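Local coordinates for acetyltransferase Atu2258 (Agrobacterium tumefaciens str. C58, PDB 2G3A), which catalyses the transfer of an acetyl group from acetyl coenzyme A to an acceptor, with a preference for glucosamine 6-phosphate or dopamine, at residues A[70-78]-A[104-115]; A[93-101]-A[123-131]. All blocks are in the same frame, centred on the assembly; numbering follows the deposited sequence. Where two conformers were deposited one is given.

Interaction 1 of 2, residues A[70-78]-A[104-115]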
loop_
_atom_site.group_PDB
_atom_site.type_symbol
_atom_site.label_atom_id
_atom_site.label_comp_id
_atom_site.label_asym_id
_atom_site.label_seq_id
_atom_site.Cartn_x
_atom_site.Cartn_y
_atom_site.Cartn_z
ATOM N N HIS A 70 5.841 -3.735 -8.053
ATOM C CA HIS A 70 6.833 -4.743 -7.677
ATOM C C HIS A 70 6.205 -6.124 -7.653
ATOM O O HIS A 70 4.989 -6.262 -7.555
ATOM C CB HIS A 70 7.462 -4.440 -6.308
ATOM C CG HIS A 70 6.505 -4.556 -5.161
ATOM N ND1 HIS A 70 5.832 -3.472 -4.642
ATOM C CD2 HIS A 70 6.124 -5.624 -4.423
ATOM C CE1 HIS A 70 5.068 -3.869 -3.640
ATOM N NE2 HIS A 70 5.227 -5.172 -3.488
ATOM N N THR A 71 7.047 -7.146 -7.735
ATOM C CA THR A 71 6.572 -8.502 -7.539
ATOM C C THR A 71 7.131 -9.030 -6.220
ATOM O O THR A 71 8.283 -8.763 -5.884
ATOM C CB THR A 71 6.984 -9.412 -8.698
ATOM O OG1 THR A 71 8.409 -9.369 -8.837
ATOM C CG2 THR A 71 6.335 -8.927 -10.000
ATOM N N ALA A 72 6.296 -9.749 -5.470
ATOM C CA ALA A 72 6.705 -10.396 -4.217
ATOM C C ALA A 72 5.774 -11.563 -3.941
ATOM O O ALA A 72 4.555 -11.445 -4.145
ATOM C CB ALA A 72 6.646 -9.400 -3.067
ATOM N N ARG A 73 6.330 -12.684 -3.481
ATOM C CA ARG A 73 5.510 -13.839 -3.064
ATOM C C ARG A 73 4.512 -14.276 -4.156
ATOM O O ARG A 73 3.366 -14.664 -3.878
ATOM C CB ARG A 73 4.813 -13.541 -1.728
ATOM C CG ARG A 73 5.816 -13.238 -0.616
ATOM C CD ARG A 73 5.177 -12.992 0.743
ATOM N NE ARG A 73 6.191 -12.704 1.761
ATOM C CZ ARG A 73 6.983 -13.619 2.313
ATOM N NH1 ARG A 73 6.906 -14.897 1.944
ATOM N NH2 ARG A 73 7.877 -13.248 3.219
ATOM N N GLY A 74 4.967 -14.195 -5.402
ATOM C CA GLY A 74 4.228 -14.724 -6.546
ATOM C C GLY A 74 3.229 -13.779 -7.180
ATOM O O GLY A 74 2.536 -14.167 -8.113
ATOM N N TRP A 75 3.150 -12.544 -6.675
ATOM C CA TRP A 75 2.147 -11.582 -7.149
ATOM C C TRP A 75 2.747 -10.247 -7.530
ATOM O O TRP A 75 3.646 -9.744 -6.850
ATOM C CB TRP A 75 1.045 -11.369 -6.097
ATOM C CG TRP A 75 0.103 -12.557 -6.002
ATOM C CD1 TRP A 75 0.359 -13.771 -5.420
ATOM C CD2 TRP A 75 -1.220 -12.638 -6.539
ATOM N NE1 TRP A 75 -0.735 -14.605 -5.563
ATOM C CE2 TRP A 75 -1.722 -13.926 -6.228
ATOM C CE3 TRP A 75 -2.049 -11.733 -7.218
ATOM C CZ2 TRP A 75 -3.015 -14.336 -6.591
ATOM C CZ3 TRP A 75 -3.334 -12.135 -7.567
ATOM C CH2 TRP A 75 -3.799 -13.430 -7.265
ATOM N N LEU A 76 2.245 -9.700 -8.641
ATOM C CA LEU A 76 2.506 -8.321 -9.046
ATOM C C LEU A 76 1.557 -7.347 -8.342
ATOM O O LEU A 76 0.338 -7.546 -8.337
ATOM C CB LEU A 76 2.338 -8.171 -10.565
ATOM C CG LEU A 76 2.277 -6.742 -11.121
ATOM C CD1 LEU A 76 3.592 -5.993 -10.957
ATOM C CD2 LEU A 76 1.832 -6.743 -12.601
ATOM N N TYR A 77 2.131 -6.324 -7.716
ATOM C CA TYR A 77 1.349 -5.200 -7.184
ATOM C C TYR A 77 1.692 -3.980 -8.026
ATOM O O TYR A 77 2.874 -3.621 -8.163
ATOM C CB TYR A 77 1.642 -4.915 -5.697
ATOM C CG TYR A 77 0.863 -3.691 -5.181
ATOM C CD1 TYR A 77 -0.514 -3.620 -5.337
ATOM C CD2 TYR A 77 1.521 -2.586 -4.594
ATOM C CE1 TYR A 77 -1.248 -2.503 -4.897
ATOM C CE2 TYR A 77 0.786 -1.447 -4.152
ATOM C CZ TYR A 77 -0.599 -1.423 -4.315
ATOM O OH TYR A 77 -1.369 -0.338 -3.891
ATOM N N VAL A 78 0.666 -3.368 -8.609
ATOM C CA VAL A 78 0.826 -2.104 -9.317
ATOM C C VAL A 78 0.501 -0.996 -8.321
ATOM O O VAL A 78 -0.636 -0.890 -7.847
ATOM C CB VAL A 78 -0.082 -2.014 -10.574
ATOM C CG1 VAL A 78 -0.026 -0.607 -11.206
ATOM C CG2 VAL A 78 0.301 -3.090 -11.598
ATOM N N ALA A 104 5.815 -9.824 -15.170
ATOM C CA ALA A 104 5.418 -10.606 -13.994
ATOM C C ALA A 104 5.281 -12.089 -14.332
ATOM O O ALA A 104 5.735 -12.943 -13.572
ATOM C CB ALA A 104 4.121 -10.064 -13.392
ATOM N N ARG A 105 4.686 -12.392 -15.481
ATOM C CA ARG A 105 4.601 -13.786 -15.934
ATOM C C ARG A 105 5.991 -14.389 -16.141
ATOM O O ARG A 105 6.244 -15.530 -15.744
ATOM C CB ARG A 105 3.768 -13.899 -17.208
ATOM C CG ARG A 105 2.273 -13.728 -16.962
ATOM C CD ARG A 105 1.548 -13.625 -18.296
ATOM N NE ARG A 105 0.104 -13.489 -18.135
ATOM C CZ ARG A 105 -0.761 -14.503 -18.184
ATOM N NH1 ARG A 105 -0.345 -15.743 -18.370
ATOM N NH2 ARG A 105 -2.051 -14.274 -18.045
ATOM N N LYS A 106 6.892 -13.604 -16.728
ATOM C CA LYS A 106 8.286 -14.024 -16.896
ATOM C C LYS A 106 8.949 -14.359 -15.571
ATOM O O LYS A 106 9.718 -15.325 -15.474
ATOM C CB LYS A 106 9.100 -12.937 -17.593
ATOM C CG LYS A 106 8.868 -12.847 -19.068
ATOM C CD LYS A 106 10.154 -12.496 -19.805
ATOM C CE LYS A 106 9.860 -12.137 -21.257
ATOM N NZ LYS A 106 9.394 -10.727 -21.420
ATOM N N ARG A 107 8.645 -13.563 -14.548
ATOM C CA ARG A 107 9.221 -13.764 -13.216
ATOM C C ARG A 107 8.594 -14.964 -12.501
ATOM O O ARG A 107 8.984 -15.292 -11.379
ATOM C CB ARG A 107 9.065 -12.499 -12.364
ATOM C CG ARG A 107 9.739 -11.256 -12.949
ATOM C CD ARG A 107 9.630 -10.076 -12.014
ATOM N NE ARG A 107 10.307 -8.908 -12.560
ATOM C CZ ARG A 107 10.411 -7.728 -11.950
ATOM N NH1 ARG A 107 9.899 -7.537 -10.739
ATOM N NH2 ARG A 107 11.051 -6.734 -12.552
ATOM N N GLY A 108 7.613 -15.596 -13.152
ATOM C CA GLY A 108 6.898 -16.744 -12.598
ATOM C C GLY A 108 5.727 -16.420 -11.681
ATOM O O GLY A 108 5.307 -17.278 -10.905
ATOM N N CYS A 109 5.198 -15.194 -11.758
ATOM C CA CYS A 109 4.074 -14.776 -10.897
ATOM C C CYS A 109 2.777 -15.472 -11.272
ATOM O O CYS A 109 2.611 -15.879 -12.412
ATOM C CB CYS A 109 3.863 -13.261 -10.941
ATOM S SG CYS A 109 5.269 -12.351 -10.250
HETATM N N MSE A 110 1.880 -15.585 -10.292
HETATM C CA MSE A 110 0.584 -16.238 -10.406
HETATM C C MSE A 110 -0.561 -15.262 -10.670
HETATM O O MSE A 110 -1.673 -15.658 -11.013
HETATM C CB MSE A 110 0.277 -16.945 -9.085
HETATM C CG MSE A 110 1.204 -18.089 -8.727
HETATM SE SE MSE A 110 0.922 -18.495 -6.825
HETATM C CE MSE A 110 -0.900 -18.886 -6.901
ATOM N N GLY A 111 -0.310 -13.980 -10.468
ATOM C CA GLY A 111 -1.371 -12.988 -10.613
ATOM C C GLY A 111 -0.926 -11.572 -10.289
ATOM O O GLY A 111 0.234 -11.334 -9.898
ATOM N N ALA A 112 -1.846 -10.631 -10.445
ATOM C CA ALA A 112 -1.569 -9.208 -10.179
ATOM C C ALA A 112 -2.669 -8.660 -9.304
ATOM O O ALA A 112 -3.807 -9.135 -9.340
ATOM C CB ALA A 112 -1.518 -8.409 -11.512
ATOM N N TYR A 113 -2.357 -7.637 -8.524
ATOM C CA TYR A 113 -3.430 -6.875 -7.901
ATOM C C TYR A 113 -3.179 -5.379 -7.949
ATOM O O TYR A 113 -2.056 -4.911 -8.189
ATOM C CB TYR A 113 -3.770 -7.400 -6.481
ATOM C CG TYR A 113 -2.710 -7.137 -5.428
ATOM C CD1 TYR A 113 -2.935 -6.205 -4.408
ATOM C CD2 TYR A 113 -1.500 -7.844 -5.424
ATOM C CE1 TYR A 113 -1.964 -5.962 -3.427
ATOM C CE2 TYR A 113 -0.539 -7.622 -4.444
ATOM C CZ TYR A 113 -0.777 -6.683 -3.449
ATOM O OH TYR A 113 0.189 -6.462 -2.478
ATOM N N ILE A 114 -4.250 -4.635 -7.704
ATOM C CA ILE A 114 -4.275 -3.215 -7.957
ATOM C C ILE A 114 -5.377 -2.573 -7.120
ATOM O O ILE A 114 -6.325 -3.242 -6.698
ATOM C CB ILE A 114 -4.447 -2.938 -9.494
ATOM C CG1 ILE A 114 -3.996 -1.529 -9.865
ATOM C CG2 ILE A 114 -5.906 -3.179 -9.945
ATOM C CD1 ILE A 114 -3.683 -1.375 -11.400
ATOM N N ASP A 115 -5.249 -1.275 -6.855
ATOM C CA ASP A 115 -6.333 -0.583 -6.150
ATOM C C ASP A 115 -6.532 0.828 -6.688
ATOM O O ASP A 115 -5.647 1.377 -7.326
ATOM C CB ASP A 115 -6.077 -0.578 -4.647
ATOM C CG ASP A 115 -4.700 -0.076 -4.311
ATOM O OD1 ASP A 115 -4.467 1.117 -4.507
ATOM O OD2 ASP A 115 -3.859 -0.881 -3.877
HETATM O O HOH W 1 -2.761 0.469 -7.396
#

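Interaction 2 of 2, residues A[93-101]-A[123-131]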
loop_
_atom_site.group_PDB
_atom_site.type_symbol
_atom_site.label_atom_id
_atom_site.label_comp_id
_atom_site.label_asym_id
_atom_site.label_seq_id
_atom_site.Cartn_x
_atom_site.Cartn_y
_atom_site.Cartn_z
ATOM N N ALA A 93 -2.662 3.244 -20.698
ATOM C CA ALA A 93 -2.749 2.579 -19.403
ATOM C C ALA A 93 -2.832 1.043 -19.595
ATOM O O ALA A 93 -2.117 0.302 -18.928
ATOM C CB ALA A 93 -3.953 3.111 -18.583
ATOM N N PRO A 94 -3.724 0.555 -20.493
ATOM C CA PRO A 94 -3.665 -0.897 -20.761
ATOM C C PRO A 94 -2.299 -1.405 -21.277
ATOM O O PRO A 94 -1.909 -2.528 -20.955
ATOM C CB PRO A 94 -4.774 -1.108 -21.797
ATOM C CG PRO A 94 -5.730 0.044 -21.558
ATOM C CD PRO A 94 -4.825 1.199 -21.234
ATOM N N LYS A 95 -1.585 -0.585 -22.051
ATOM C CA LYS A 95 -0.266 -0.965 -22.554
ATOM C C LYS A 95 0.719 -1.139 -21.406
ATOM O O LYS A 95 1.516 -2.076 -21.408
ATOM C CB LYS A 95 0.259 0.060 -23.565
ATOM C CG LYS A 95 1.677 -0.241 -24.074
ATOM C CD LYS A 95 2.035 0.628 -25.267
ATOM C CE LYS A 95 3.390 0.230 -25.861
ATOM N NZ LYS A 95 3.680 1.048 -27.076
ATOM N N LEU A 96 0.681 -0.211 -20.450
ATOM C CA LEU A 96 1.515 -0.296 -19.254
ATOM C C LEU A 96 1.172 -1.535 -18.448
ATOM O O LEU A 96 2.068 -2.252 -18.016
ATOM C CB LEU A 96 1.367 0.966 -18.385
ATOM C CG LEU A 96 1.897 2.274 -18.990
ATOM C CD1 LEU A 96 1.347 3.451 -18.226
ATOM C CD2 LEU A 96 3.425 2.313 -19.025
ATOM N N LEU A 97 -0.126 -1.805 -18.275
ATOM C CA LEU A 97 -0.547 -3.019 -17.566
ATOM C C LEU A 97 -0.100 -4.300 -18.283
ATOM O O LEU A 97 0.292 -5.281 -17.644
ATOM C CB LEU A 97 -2.058 -3.028 -17.374
ATOM C CG LEU A 97 -2.590 -1.932 -16.429
ATOM C CD1 LEU A 97 -4.108 -1.878 -16.548
ATOM C CD2 LEU A 97 -2.132 -2.190 -14.966
ATOM N N ALA A 98 -0.188 -4.292 -19.611
ATOM C CA ALA A 98 0.245 -5.438 -20.417
ATOM C C ALA A 98 1.757 -5.667 -20.333
ATOM O O ALA A 98 2.220 -6.817 -20.239
ATOM C CB ALA A 98 -0.216 -5.270 -21.877
HETATM N N MSE A 99 2.533 -4.587 -20.318
HETATM C CA MSE A 99 3.990 -4.719 -20.168
HETATM C C MSE A 99 4.382 -5.249 -18.789
HETATM O O MSE A 99 5.284 -6.092 -18.665
HETATM C CB MSE A 99 4.680 -3.388 -20.425
HETATM C CG MSE A 99 4.558 -2.913 -21.863
HETATM SE SE MSE A 99 5.488 -1.225 -22.096
HETATM C CE MSE A 99 7.316 -1.740 -21.533
ATOM N N ALA A 100 3.695 -4.763 -17.757
ATOM C CA ALA A 100 3.893 -5.244 -16.382
ATOM C C ALA A 100 3.493 -6.716 -16.239
ATOM O O ALA A 100 4.219 -7.502 -15.628
ATOM C CB ALA A 100 3.108 -4.368 -15.392
ATOM N N GLU A 101 2.340 -7.091 -16.793
ATOM C CA GLU A 101 1.892 -8.484 -16.703
ATOM C C GLU A 101 2.869 -9.434 -17.409
ATOM O O GLU A 101 3.215 -10.502 -16.875
ATOM C CB GLU A 101 0.490 -8.655 -17.266
ATOM C CG GLU A 101 0.079 -10.128 -17.324
ATOM C CD GLU A 101 -1.405 -10.327 -17.537
ATOM O OE1 GLU A 101 -2.175 -9.364 -17.390
ATOM O OE2 GLU A 101 -1.810 -11.467 -17.835
ATOM N N ARG A 123 -12.801 1.329 -14.302
ATOM C CA ARG A 123 -13.327 0.848 -15.580
ATOM C C ARG A 123 -12.211 0.303 -16.485
ATOM O O ARG A 123 -12.353 -0.745 -17.098
ATOM C CB ARG A 123 -14.081 1.983 -16.280
ATOM C CG ARG A 123 -14.964 1.550 -17.434
ATOM C CD ARG A 123 -15.681 2.738 -18.074
ATOM N NE ARG A 123 -14.753 3.786 -18.493
ATOM C CZ ARG A 123 -14.638 4.971 -17.899
ATOM N NH1 ARG A 123 -15.395 5.268 -16.853
ATOM N NH2 ARG A 123 -13.760 5.855 -18.350
ATOM N N THR A 124 -11.107 1.039 -16.571
ATOM C CA THR A 124 -9.948 0.592 -17.344
ATOM C C THR A 124 -9.448 -0.763 -16.842
ATOM O O THR A 124 -9.184 -1.681 -17.640
ATOM C CB THR A 124 -8.798 1.627 -17.255
ATOM O OG1 THR A 124 -9.256 2.872 -17.797
ATOM C CG2 THR A 124 -7.557 1.157 -18.028
ATOM N N TYR A 125 -9.331 -0.896 -15.522
ATOM C CA TYR A 125 -8.790 -2.134 -14.943
ATOM C C TYR A 125 -9.727 -3.287 -15.182
ATOM O O TYR A 125 -9.289 -4.389 -15.501
ATOM C CB TYR A 125 -8.527 -1.995 -13.435
ATOM C CG TYR A 125 -7.563 -0.900 -13.072
ATOM C CD1 TYR A 125 -6.650 -0.409 -14.008
ATOM C CD2 TYR A 125 -7.561 -0.345 -11.775
ATOM C CE1 TYR A 125 -5.784 0.616 -13.685
ATOM C CE2 TYR A 125 -6.658 0.677 -11.426
ATOM C CZ TYR A 125 -5.786 1.152 -12.391
ATOM O OH TYR A 125 -4.897 2.164 -12.089
ATOM N N GLU A 126 -11.024 -3.034 -15.043
ATOM C CA GLU A 126 -12.009 -4.090 -15.279
ATOM C C GLU A 126 -12.041 -4.562 -16.744
ATOM O O GLU A 126 -12.113 -5.773 -17.020
ATOM C CB GLU A 126 -13.387 -3.642 -14.793
ATOM C CG GLU A 126 -13.484 -3.620 -13.253
ATOM C CD GLU A 126 -14.852 -3.162 -12.742
ATOM O OE1 GLU A 126 -15.394 -2.162 -13.260
ATOM O OE2 GLU A 126 -15.371 -3.790 -11.803
ATOM N N ARG A 127 -11.979 -3.611 -17.676
ATOM C CA ARG A 127 -11.923 -3.938 -19.105
ATOM C C ARG A 127 -10.688 -4.784 -19.436
ATOM O O ARG A 127 -10.779 -5.757 -20.204
ATOM C CB ARG A 127 -11.922 -2.665 -19.957
ATOM C CG ARG A 127 -13.277 -2.013 -20.199
ATOM C CD ARG A 127 -13.172 -1.018 -21.373
ATOM N NE ARG A 127 -12.287 0.107 -21.040
ATOM C CZ ARG A 127 -12.709 1.324 -20.698
ATOM N NH1 ARG A 127 -14.010 1.600 -20.674
ATOM N NH2 ARG A 127 -11.828 2.273 -20.399
ATOM N N TYR A 128 -9.547 -4.386 -18.858
ATOM C CA TYR A 128 -8.268 -5.104 -18.959
ATOM C C TYR A 128 -8.350 -6.566 -18.495
ATOM O O TYR A 128 -7.688 -7.443 -19.060
ATOM C CB TYR A 128 -7.131 -4.333 -18.240
ATOM C CG TYR A 128 -5.778 -5.020 -18.378
ATOM C CD1 TYR A 128 -5.034 -4.896 -19.554
ATOM C CD2 TYR A 128 -5.276 -5.837 -17.355
ATOM C CE1 TYR A 128 -3.827 -5.561 -19.716
ATOM C CE2 TYR A 128 -4.060 -6.521 -17.507
ATOM C CZ TYR A 128 -3.345 -6.373 -18.694
ATOM O OH TYR A 128 -2.139 -7.014 -18.874
ATOM N N GLY A 129 -9.188 -6.844 -17.497
ATOM C CA GLY A 129 -9.333 -8.213 -17.001
ATOM C C GLY A 129 -9.204 -8.374 -15.491
ATOM O O GLY A 129 -9.281 -9.497 -14.988
ATOM N N PHE A 130 -8.990 -7.277 -14.762
ATOM C CA PHE A 130 -9.042 -7.351 -13.285
ATOM C C PHE A 130 -10.462 -7.528 -12.793
ATOM O O PHE A 130 -11.409 -7.089 -13.442
ATOM C CB PHE A 130 -8.473 -6.117 -12.609
ATOM C CG PHE A 130 -6.980 -5.987 -12.706
ATOM C CD1 PHE A 130 -6.160 -6.362 -11.634
ATOM C CD2 PHE A 130 -6.397 -5.434 -13.832
ATOM C CE1 PHE A 130 -4.773 -6.215 -11.708
ATOM C CE2 PHE A 130 -5.013 -5.264 -13.905
ATOM C CZ PHE A 130 -4.203 -5.665 -12.840
ATOM N N THR A 131 -10.589 -8.169 -11.634
ATOM C CA THR A 131 -11.889 -8.445 -11.022
ATOM C C THR A 131 -11.846 -7.996 -9.568
ATOM O O THR A 131 -10.869 -8.256 -8.864
ATOM C CB THR A 131 -12.238 -9.938 -11.085
ATOM O OG1 THR A 131 -11.202 -10.691 -10.447
ATOM C CG2 THR A 131 -12.383 -10.400 -12.523
#

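Interaction 1 of 2, residues A[70-78]-A[104-115]
Leu-76 bonds through both its N and its O to one neighbouring strand, spanning Gly-111 and Tyr-113: N donates to Gly-111 O (2.9 Å), O accepts from Tyr-113 N (2.7 Å). Val-78 N then donates to Tyr-113 O, so strands 75-78 and 111-115 run parallel, their axes at 24°. Ahead of this ladder, Met-110 N binds Gly-74 O in the type I' turn. The parallel pair, connected through helix 92-106, forms the beta-alpha-beta unit in the middle of the GNAT sheet. On one face Gly-111 CA lies over the six-membered ring of Trp-75, 3.9 Å from its centroid, a CH-pi contact with the glycine backbone; the indole NE1 bonds to Pro-138 O of the second subunit. Farther along that face CD1 of Tyr-77 rests over the Tyr-113 ring, 3.4 Å from Tyr-113 CE1, the two planes 31° apart. Tyr-77 OH donates to the syn lone pair of Asp-115 OD2 (2.5 Å). On the other face Ala-104 CB packs on Leu-76 CB at 3.8 Å. Arg-107, extended from CG to NE, brings NH1 to Thr-71 OG1 (3.0 Å) in the guanidinium plane, while its NE pairs with Glu-103.

Interaction 2 of 2, residues A[93-101]-A[123-131]
Tyr-128 lays its ring across Leu-97, whose CB stands over the centre of one face, 3.8 Å from the centroid, a CH-pi contact. With CG anti to the backbone N (chi1 -178°), the tyrosine reaches out from its own helix and enters a hole made by Pro-94, Leu-97, Ala-98 and Glu-101, a knob-into-hole fit. Tyr-128 OH donates to Glu-101 OE1 at 2.8 Å. The carboxylate, carried on an extended chain, is met from above its plane, 45° out of it, and is turned almost perpendicular to the ring. Glu-101 also forms salt bridges with Lys-150 through OE1 and with Arg-105 through OE2; these two positive charges probably favour its ionised form and hold the acceptor in place. Beyond CB, Leu-97 divides its methyls: CD1 meets Tyr-125 CD1 at 3.9 Å, and CD2 approaches Phe-130 CE2 more loosely, at 4.3 Å. At the N-terminal end of helix 92-106, Thr-124 CG2 touches both Ala-93 CB and Pro-94 CG, each at 4.1 Å, while its OG1 turns back to Asp-120 O. Thr-124 and Tyr-125 belong, with Arg-123, to the probable CoA site. A Schellman motif closes the helix at Gly-129: Phe-130 N bonds to Tyr-125 O, and the chain then leads into strand 131-136. Helices 93-101 and 123-128 cross at -51° with axes 10.4 Å apart, so side chains bridge the gap. Beneath them Tyr-125 rests on Thr-116 and Phe-130 on Ala-112 of strand 111-116, Phe-130 also touches Leu-148 of strand 145-151, and Leu-97 packs on Leu-81 of strand 75-82.

In the fold
Helix 92-106 serves both contacts: its last turn belongs to interaction 1, while its earlier turns meet helix 119-128 in interaction 2. The centres lie about 13 Å apart, and the two contacts touch directly through Ile-114, whose CD1 is 3.4 Å from Tyr-125 CZ and whose CG2 is 3.6 Å from Phe-130 CD1. A second junction brings Leu-76 CD2 to 3.9 Å from Ala-100 CB. Parallel strands and paired helices thus form successive layers of the GNAT fold. Arg-123, Thr-124 and Tyr-125 probably bind CoA, as do Leu-81 and Gly-89; interaction 2 thus holds part of that site, with the Ala-93 side chain about 4 Å from that of Leu-81, and interaction 1 borders it through Ile-114.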